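Local coordinates for protein diaminopimelate decarboxylase (Helicobacter pylori, PDB 2QGH) that probably catalyses the pyridoxal-5'-phosphate-dependent decarboxylation of diaminopimelate to L-lysine, the last step of bacterial lysine synthesis, at residues A184-K192 with S229-L237; E338-G346 with L356-L364. All blocks are in the same frame, centred on the assembly; numbering follows the deposited sequence.

How the contacts relate
Contacts 1 and 2 sit on opposite sides of the chain's centre, with their centres 57 Å apart and about 42 Å between nearest atoms. They sample the two parts of the subunit: 184-192 and 229-237, a helix and the end of another with the loop after it, lie in the outer layer of the parallel eight-stranded barrel, while 338-346 and 356-364 form a hairpin in the mixed beta-sheet. None of these residues lines the pyridoxal phosphate or lysine pocket. The chain between the two segments of contact 1 does carry His205 and Ser208 of the cofactor pocket, and Tyr378, which touches both ligands, follows contact 2. Only contact 2 meets the second subunit, where Gly346 O accepts a hydrogen bond from that subunit's Lys176.

Contact 1 of 2, residues A184-K192 with S229-L237; sequences ALEMFLWAK and SLIALGIDL
Phe188 and Leu230 meet at about a right angle: the leucine's CD2 sits over one face of the phenylalanine ring, 3.6 Å from its centroid and 22° off the ring normal, a CH-pi contact. Ile235 comes at the same ring obliquely, its CD1 pressed to 3.2 Å from Phe188 CB. With CG1 beside its own backbone N (chi1 -56°) and CD1 extended beyond it, Ile235 sets both CD1 and CG2 against the aromatic side chain. Farther round the ring, Leu237 CD2 lies 4.0 Å from Phe188 CE2. One turn earlier on the helix, Leu185 CD2 is packed tightly on Leu230 CD1 at 3.4 Å. Toward the solvent edge Leu189 and Leu233 meet through their methyl groups, and Lys192, extended as far as CE and bent at its last torsion (chi4 -72°), lays CE 3.6 Å from Leu233 O, over the end of the neighbouring helix.

That end is a Schellman motif. Ile235 N returns to Leu230 O (3.2 Å) and Gly234 N to Ile231 O, with Gly234 at positive phi; the reversal brings Ile235 back to the same ring that Leu230 faces. Behind the contact, Phe188 leans on Ile154 and Pro199, and Leu237 on Val202, all from barrel strands. Helices 181-193 and 213-232 flank strand 197-203 in sequence, and their apolar packing against each other and the strands is that of an alpha/beta (TIM-type) barrel.

Contact 2 of 2, residues E338-G346 with L356-L364; sequences EISPCDVVG and LKDAHLPEL
Leu356 opens its side of an antiparallel beta hairpin by pairing with Val344: Val344 N gives a hydrogen bond to Leu356 O at 2.9 Å, while the return bond is weak. A beta bulge follows, with Lys357 and Asp358 together facing the single residue Asp343. Lys357 runs alongside the Asp343 side chain, its CG near OD1. Asp358 takes left-handed backbone angles, and its N donates to Asp343 OD2 (2.8 Å), on the anti side of the carboxylate and 32° out of its plane; at the bulge a carboxylate, and not a backbone carbonyl, accepts this N-H. Asp343 itself is tied by its backbone to Arg305 and to Val307 of strand 306-309.

Regular pairing resumes at Ala359, whose N reaches Cys342 O at 2.7 Å and whose O takes the N-H of Cys342. Its CB meets Val344 CG2, on the face where Leu361 CD1 also packs and where Val344 and Leu361 touch Ile328 of strand 328-330. His360 points to the other face, beside Pro341 in a non-hydrogen-bonded pair; its CE1 lies 3.7 Å from Pro341 CB. Leu361 N bonds to Ser340 O at 3.1 Å. In return Leu361 O takes Ser340 N from above its carbonyl plane, 42° out, and a second hydrogen bond from Arg305 NH2. At Pro362 the strand has ended, and the proline's CB rests 4.0 Å from Ile339 CG1.

Contact 1 of 2, residues A184-K192 with S229-L237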
loop_
_atom_site.group_PDB
_atom_site.type_symbol
_atom_site.label_atom_id
_atom_site.label_comp_id
_atom_site.label_asym_id
_atom_site.label_seq_id
_atom_site.Cartn_x
_atom_site.Cartn_y
_atom_site.Cartn_z
ATOM N N ALA A 184 1.582 5.816 -33.235
ATOM C CA ALA A 184 1.213 4.411 -33.335
ATOM C C ALA A 184 1.334 3.933 -34.776
ATOM O O ALA A 184 1.855 2.847 -35.040
ATOM C CB ALA A 184 -0.206 4.207 -32.838
ATOM N N LEU A 185 0.843 4.747 -35.702
ATOM C CA LEU A 185 0.906 4.410 -37.116
ATOM C C LEU A 185 2.348 4.148 -37.498
ATOM O O LEU A 185 2.648 3.195 -38.211
ATOM C CB LEU A 185 0.343 5.549 -37.969
ATOM C CG LEU A 185 -1.185 5.691 -37.952
ATOM C CD1 LEU A 185 -1.602 6.992 -38.617
ATOM C CD2 LEU A 185 -1.810 4.499 -38.659
ATOM N N GLU A 186 3.241 4.991 -37.003
ATOM C CA GLU A 186 4.653 4.850 -37.301
ATOM C C GLU A 186 5.218 3.573 -36.677
ATOM O O GLU A 186 5.937 2.817 -37.332
ATOM C CB GLU A 186 5.413 6.078 -36.795
ATOM C CG GLU A 186 6.872 6.102 -37.205
ATOM C CD GLU A 186 7.610 7.328 -36.701
ATOM O OE1 GLU A 186 8.844 7.390 -36.894
ATOM O OE2 GLU A 186 6.960 8.226 -36.112
ATOM N N MET A 187 4.882 3.331 -35.413
ATOM C CA MET A 187 5.356 2.144 -34.709
ATOM C C MET A 187 4.913 0.867 -35.427
ATOM O O MET A 187 5.691 -0.079 -35.581
ATOM C CB MET A 187 4.840 2.148 -33.264
ATOM C CG MET A 187 5.588 3.100 -32.338
ATOM S SD MET A 187 4.813 3.337 -30.718
ATOM C CE MET A 187 5.196 1.740 -29.920
ATOM N N PHE A 188 3.664 0.848 -35.870
ATOM C CA PHE A 188 3.133 -0.309 -36.577
ATOM C C PHE A 188 3.913 -0.589 -37.858
ATOM O O PHE A 188 4.325 -1.723 -38.111
ATOM C CB PHE A 188 1.658 -0.088 -36.919
ATOM C CG PHE A 188 0.707 -0.741 -35.962
ATOM C CD1 PHE A 188 -0.079 0.025 -35.106
ATOM C CD2 PHE A 188 0.579 -2.127 -35.931
ATOM C CE1 PHE A 188 -0.982 -0.579 -34.235
ATOM C CE2 PHE A 188 -0.321 -2.744 -35.063
ATOM C CZ PHE A 188 -1.102 -1.972 -34.215
ATOM N N LEU A 189 4.100 0.441 -38.674
ATOM C CA LEU A 189 4.833 0.281 -39.922
ATOM C C LEU A 189 6.206 -0.291 -39.603
ATOM O O LEU A 189 6.718 -1.149 -40.319
ATOM C CB LEU A 189 4.972 1.633 -40.634
ATOM C CG LEU A 189 3.640 2.259 -41.063
ATOM C CD1 LEU A 189 3.861 3.654 -41.627
ATOM C CD2 LEU A 189 2.978 1.355 -42.091
ATOM N N TRP A 190 6.776 0.180 -38.499
ATOM C CA TRP A 190 8.091 -0.251 -38.049
ATOM C C TRP A 190 8.132 -1.733 -37.697
ATOM O O TRP A 190 9.105 -2.425 -38.005
ATOM C CB TRP A 190 8.500 0.559 -36.832
ATOM C CG TRP A 190 9.953 0.780 -36.746
ATOM C CD1 TRP A 190 10.669 1.772 -37.356
ATOM C CD2 TRP A 190 10.889 0.004 -36.001
ATOM N NE1 TRP A 190 11.999 1.663 -37.030
ATOM C CE2 TRP A 190 12.162 0.585 -36.198
ATOM C CE3 TRP A 190 10.779 -1.125 -35.184
ATOM C CZ2 TRP A 190 13.317 0.077 -35.605
ATOM C CZ3 TRP A 190 11.922 -1.631 -34.595
ATOM C CH2 TRP A 190 13.179 -1.027 -34.808
ATOM N N ALA A 191 7.081 -2.215 -37.039
ATOM C CA ALA A 191 7.010 -3.617 -36.650
ATOM C C ALA A 191 6.756 -4.493 -37.874
ATOM O O ALA A 191 7.124 -5.664 -37.894
ATOM C CB ALA A 191 5.904 -3.826 -35.611
ATOM N N LYS A 192 6.126 -3.919 -38.894
ATOM C CA LYS A 192 5.836 -4.656 -40.122
ATOM C C LYS A 192 7.136 -4.952 -40.874
ATOM O O LYS A 192 7.382 -6.085 -41.268
ATOM C CB LYS A 192 4.885 -3.839 -41.008
ATOM C CG LYS A 192 4.468 -4.510 -42.302
ATOM C CD LYS A 192 3.534 -3.593 -43.089
ATOM C CE LYS A 192 3.096 -4.199 -44.417
ATOM N NZ LYS A 192 4.193 -4.223 -45.429
ATOM N N SER A 229 -7.660 1.431 -40.930
ATOM C CA SER A 229 -6.584 2.124 -41.625
ATOM C C SER A 229 -5.329 1.255 -41.655
ATOM O O SER A 229 -4.634 1.182 -42.669
ATOM C CB SER A 229 -6.290 3.451 -40.913
ATOM O OG SER A 229 -5.086 4.039 -41.366
ATOM N N LEU A 230 -5.043 0.602 -40.535
ATOM C CA LEU A 230 -3.875 -0.265 -40.419
ATOM C C LEU A 230 -3.914 -1.423 -41.403
ATOM O O LEU A 230 -2.906 -1.741 -42.031
ATOM C CB LEU A 230 -3.772 -0.820 -38.998
ATOM C CG LEU A 230 -2.928 -0.075 -37.962
ATOM C CD1 LEU A 230 -3.052 1.430 -38.142
ATOM C CD2 LEU A 230 -3.377 -0.505 -36.571
ATOM N N ILE A 231 -5.072 -2.060 -41.530
ATOM C CA ILE A 231 -5.205 -3.189 -42.440
ATOM C C ILE A 231 -4.998 -2.746 -43.885
ATOM O O ILE A 231 -4.492 -3.503 -44.709
ATOM C CB ILE A 231 -6.585 -3.870 -42.305
ATOM C CG1 ILE A 231 -6.789 -4.359 -40.869
ATOM C CG2 ILE A 231 -6.677 -5.040 -43.258
ATOM C CD1 ILE A 231 -8.110 -5.065 -40.632
ATOM N N ALA A 232 -5.384 -1.516 -44.195
ATOM C CA ALA A 232 -5.213 -1.012 -45.551
ATOM C C ALA A 232 -3.730 -0.809 -45.850
ATOM O O ALA A 232 -3.320 -0.800 -47.008
ATOM C CB ALA A 232 -5.973 0.295 -45.724
ATOM N N LEU A 233 -2.929 -0.653 -44.800
ATOM C CA LEU A 233 -1.488 -0.450 -44.955
ATOM C C LEU A 233 -0.671 -1.738 -44.868
ATOM O O LEU A 233 0.545 -1.687 -44.682
ATOM C CB LEU A 233 -0.961 0.538 -43.909
ATOM C CG LEU A 233 -1.423 1.993 -43.988
ATOM C CD1 LEU A 233 -0.788 2.768 -42.843
ATOM C CD2 LEU A 233 -1.043 2.605 -45.334
ATOM N N GLY A 234 -1.333 -2.885 -44.991
ATOM C CA GLY A 234 -0.626 -4.154 -44.946
ATOM C C GLY A 234 -0.505 -4.840 -43.595
ATOM O O GLY A 234 -0.136 -6.012 -43.531
ATOM N N ILE A 235 -0.812 -4.128 -42.515
ATOM C CA ILE A 235 -0.731 -4.709 -41.178
ATOM C C ILE A 235 -1.813 -5.769 -40.981
ATOM O O ILE A 235 -3.008 -5.478 -40.989
ATOM C CB ILE A 235 -0.864 -3.621 -40.098
ATOM C CG1 ILE A 235 0.214 -2.555 -40.321
ATOM C CG2 ILE A 235 -0.715 -4.242 -38.707
ATOM C CD1 ILE A 235 0.054 -1.334 -39.454
ATOM N N ASP A 236 -1.375 -7.004 -40.798
ATOM C CA ASP A 236 -2.284 -8.125 -40.627
ATOM C C ASP A 236 -2.837 -8.318 -39.205
ATOM O O ASP A 236 -2.409 -9.212 -38.477
ATOM C CB ASP A 236 -1.576 -9.395 -41.104
ATOM C CG ASP A 236 -2.472 -10.600 -41.079
ATOM O OD1 ASP A 236 -3.636 -10.480 -41.522
ATOM O OD2 ASP A 236 -2.005 -11.672 -40.635
ATOM N N LEU A 237 -3.800 -7.485 -38.823
ATOM C CA LEU A 237 -4.413 -7.563 -37.497
ATOM C C LEU A 237 -5.317 -8.777 -37.358
ATOM O O LEU A 237 -6.041 -9.129 -38.286
ATOM C CB LEU A 237 -5.243 -6.312 -37.210
ATOM C CG LEU A 237 -4.527 -4.966 -37.217
ATOM C CD1 LEU A 237 -5.562 -3.862 -37.023
ATOM C CD2 LEU A 237 -3.463 -4.927 -36.129
#

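Contact 2 of 2, residues E338-G346 with L356-L364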
loop_
_atom_site.group_PDB
_atom_site.type_symbol
_atom_site.label_atom_id
_atom_site.label_comp_id
_atom_site.label_asym_id
_atom_site.label_seq_id
_atom_site.Cartn_x
_atom_site.Cartn_y
_atom_site.Cartn_z
ATOM N N GLU A 338 -29.650 -0.379 18.497
ATOM C CA GLU A 338 -29.714 1.062 18.276
ATOM C C GLU A 338 -28.711 1.509 17.216
ATOM O O GLU A 338 -27.535 1.733 17.514
ATOM C CB GLU A 338 -29.431 1.818 19.577
ATOM C CG GLU A 338 -29.385 3.333 19.399
ATOM C CD GLU A 338 -28.793 4.060 20.596
ATOM O OE1 GLU A 338 -28.606 5.295 20.505
ATOM O OE2 GLU A 338 -28.516 3.399 21.622
ATOM N N ILE A 339 -29.191 1.648 15.983
ATOM C CA ILE A 339 -28.354 2.064 14.861
ATOM C C ILE A 339 -28.001 3.553 14.931
ATOM O O ILE A 339 -28.887 4.406 14.997
ATOM C CB ILE A 339 -29.062 1.761 13.521
ATOM C CG1 ILE A 339 -29.227 0.247 13.366
ATOM C CG2 ILE A 339 -28.274 2.354 12.359
ATOM C CD1 ILE A 339 -29.889 -0.190 12.079
ATOM N N SER A 340 -26.703 3.858 14.921
ATOM C CA SER A 340 -26.246 5.243 14.983
ATOM C C SER A 340 -25.045 5.513 14.070
ATOM O O SER A 340 -24.481 4.594 13.478
ATOM C CB SER A 340 -25.897 5.614 16.432
ATOM O OG SER A 340 -24.962 4.715 17.005
ATOM N N PRO A 341 -24.664 6.790 13.918
ATOM C CA PRO A 341 -23.519 7.127 13.066
ATOM C C PRO A 341 -22.184 6.778 13.732
ATOM O O PRO A 341 -21.996 7.029 14.925
ATOM C CB PRO A 341 -23.692 8.628 12.835
ATOM C CG PRO A 341 -24.377 9.091 14.088
ATOM C CD PRO A 341 -25.400 8.005 14.314
ATOM N N CYS A 342 -21.262 6.206 12.956
ATOM C CA CYS A 342 -19.951 5.816 13.477
ATOM C C CYS A 342 -18.907 5.631 12.384
ATOM O O CYS A 342 -19.235 5.271 11.256
ATOM C CB CYS A 342 -20.064 4.500 14.241
ATOM S SG CYS A 342 -20.327 3.068 13.165
ATOM N N ASP A 343 -17.646 5.875 12.734
ATOM C CA ASP A 343 -16.531 5.691 11.811
ATOM C C ASP A 343 -15.965 4.303 12.065
ATOM O O ASP A 343 -15.568 3.989 13.184
ATOM C CB ASP A 343 -15.430 6.722 12.061
ATOM C CG ASP A 343 -15.787 8.093 11.542
ATOM O OD1 ASP A 343 -14.899 8.972 11.542
ATOM O OD2 ASP A 343 -16.950 8.294 11.134
ATOM N N VAL A 344 -15.945 3.466 11.036
ATOM C CA VAL A 344 -15.408 2.115 11.162
ATOM C C VAL A 344 -13.910 2.234 10.876
ATOM O O VAL A 344 -13.510 2.559 9.758
ATOM C CB VAL A 344 -16.089 1.178 10.157
ATOM C CG1 VAL A 344 -15.692 -0.265 10.422
ATOM C CG2 VAL A 344 -17.603 1.348 10.261
ATOM N N VAL A 345 -13.091 1.985 11.897
ATOM C CA VAL A 345 -11.646 2.125 11.772
ATOM C C VAL A 345 -10.831 0.891 12.129
ATOM O O VAL A 345 -11.291 0.009 12.860
ATOM C CB VAL A 345 -11.141 3.302 12.639
ATOM C CG1 VAL A 345 -11.969 4.551 12.353
ATOM C CG2 VAL A 345 -11.223 2.941 14.117
ATOM N N GLY A 346 -9.610 0.846 11.606
ATOM C CA GLY A 346 -8.720 -0.268 11.865
ATOM C C GLY A 346 -7.711 0.038 12.962
ATOM O O GLY A 346 -7.799 1.073 13.625
ATOM N N LEU A 356 -14.933 3.265 6.822
ATOM C CA LEU A 356 -16.107 4.030 6.423
ATOM C C LEU A 356 -16.423 5.176 7.390
ATOM O O LEU A 356 -16.574 4.961 8.593
ATOM C CB LEU A 356 -17.305 3.080 6.313
ATOM C CG LEU A 356 -18.404 3.366 5.283
ATOM C CD1 LEU A 356 -19.332 2.167 5.202
ATOM C CD2 LEU A 356 -19.180 4.616 5.664
ATOM N N LYS A 357 -16.506 6.394 6.866
ATOM C CA LYS A 357 -16.835 7.548 7.695
ATOM C C LYS A 357 -18.345 7.619 7.860
ATOM O O LYS A 357 -19.090 7.164 6.994
ATOM C CB LYS A 357 -16.351 8.851 7.058
ATOM C CG LYS A 357 -14.986 9.320 7.523
ATOM C CD LYS A 357 -14.704 10.721 7.004
ATOM C CE LYS A 357 -13.279 11.156 7.292
ATOM N NZ LYS A 357 -12.981 12.462 6.630
ATOM N N ASP A 358 -18.791 8.200 8.967
ATOM C CA ASP A 358 -20.217 8.336 9.245
ATOM C C ASP A 358 -21.067 7.198 8.700
ATOM O O ASP A 358 -21.977 7.424 7.898
ATOM C CB ASP A 358 -20.754 9.661 8.698
ATOM C CG ASP A 358 -20.414 10.835 9.584
ATOM O OD1 ASP A 358 -20.661 10.746 10.808
ATOM O OD2 ASP A 358 -19.909 11.852 9.057
ATOM N N ALA A 359 -20.757 5.977 9.125
ATOM C CA ALA A 359 -21.525 4.805 8.716
ATOM C C ALA A 359 -22.638 4.681 9.741
ATOM O O ALA A 359 -22.604 5.336 10.777
ATOM C CB ALA A 359 -20.656 3.558 8.738
ATOM N N HIS A 360 -23.621 3.840 9.465
ATOM C CA HIS A 360 -24.729 3.672 10.391
ATOM C C HIS A 360 -24.889 2.205 10.758
ATOM O O HIS A 360 -25.295 1.385 9.934
ATOM C CB HIS A 360 -26.005 4.234 9.756
ATOM C CG HIS A 360 -25.901 5.686 9.402
ATOM N ND1 HIS A 360 -25.792 6.677 10.353
ATOM C CD2 HIS A 360 -25.807 6.307 8.201
ATOM C CE1 HIS A 360 -25.631 7.846 9.757
ATOM N NE2 HIS A 360 -25.635 7.648 8.451
ATOM N N LEU A 361 -24.560 1.877 12.003
ATOM C CA LEU A 361 -24.646 0.497 12.461
ATOM C C LEU A 361 -25.214 0.374 13.867
ATOM O O LEU A 361 -25.201 1.326 14.645
ATOM C CB LEU A 361 -23.254 -0.145 12.435
ATOM C CG LEU A 361 -22.475 -0.160 11.116
ATOM C CD1 LEU A 361 -21.117 -0.806 11.346
ATOM C CD2 LEU A 361 -23.262 -0.920 10.052
ATOM N N PRO A 362 -25.735 -0.811 14.207
ATOM C CA PRO A 362 -26.290 -1.008 15.549
ATOM C C PRO A 362 -25.118 -1.029 16.519
ATOM O O PRO A 362 -23.967 -1.197 16.095
ATOM C CB PRO A 362 -26.971 -2.364 15.442
ATOM C CG PRO A 362 -26.109 -3.086 14.448
ATOM C CD PRO A 362 -25.877 -2.029 13.394
ATOM N N GLU A 363 -25.382 -0.848 17.807
ATOM C CA GLU A 363 -24.281 -0.873 18.753
ATOM C C GLU A 363 -23.725 -2.284 18.732
ATOM O O GLU A 363 -24.477 -3.256 18.816
ATOM C CB GLU A 363 -24.738 -0.505 20.168
ATOM C CG GLU A 363 -23.562 -0.313 21.116
ATOM C CD GLU A 363 -23.967 0.169 22.493
ATOM O OE1 GLU A 363 -23.058 0.415 23.319
ATOM O OE2 GLU A 363 -25.184 0.300 22.753
ATOM N N LEU A 364 -22.411 -2.396 18.590
ATOM C CA LEU A 364 -21.763 -3.701 18.546
ATOM C C LEU A 364 -20.883 -3.835 19.766
ATOM O O LEU A 364 -20.564 -2.848 20.425
ATOM C CB LEU A 364 -20.898 -3.836 17.290
ATOM C CG LEU A 364 -21.543 -3.686 15.906
ATOM C CD1 LEU A 364 -20.459 -3.471 14.862
ATOM C CD2 LEU A 364 -22.372 -4.918 15.577
#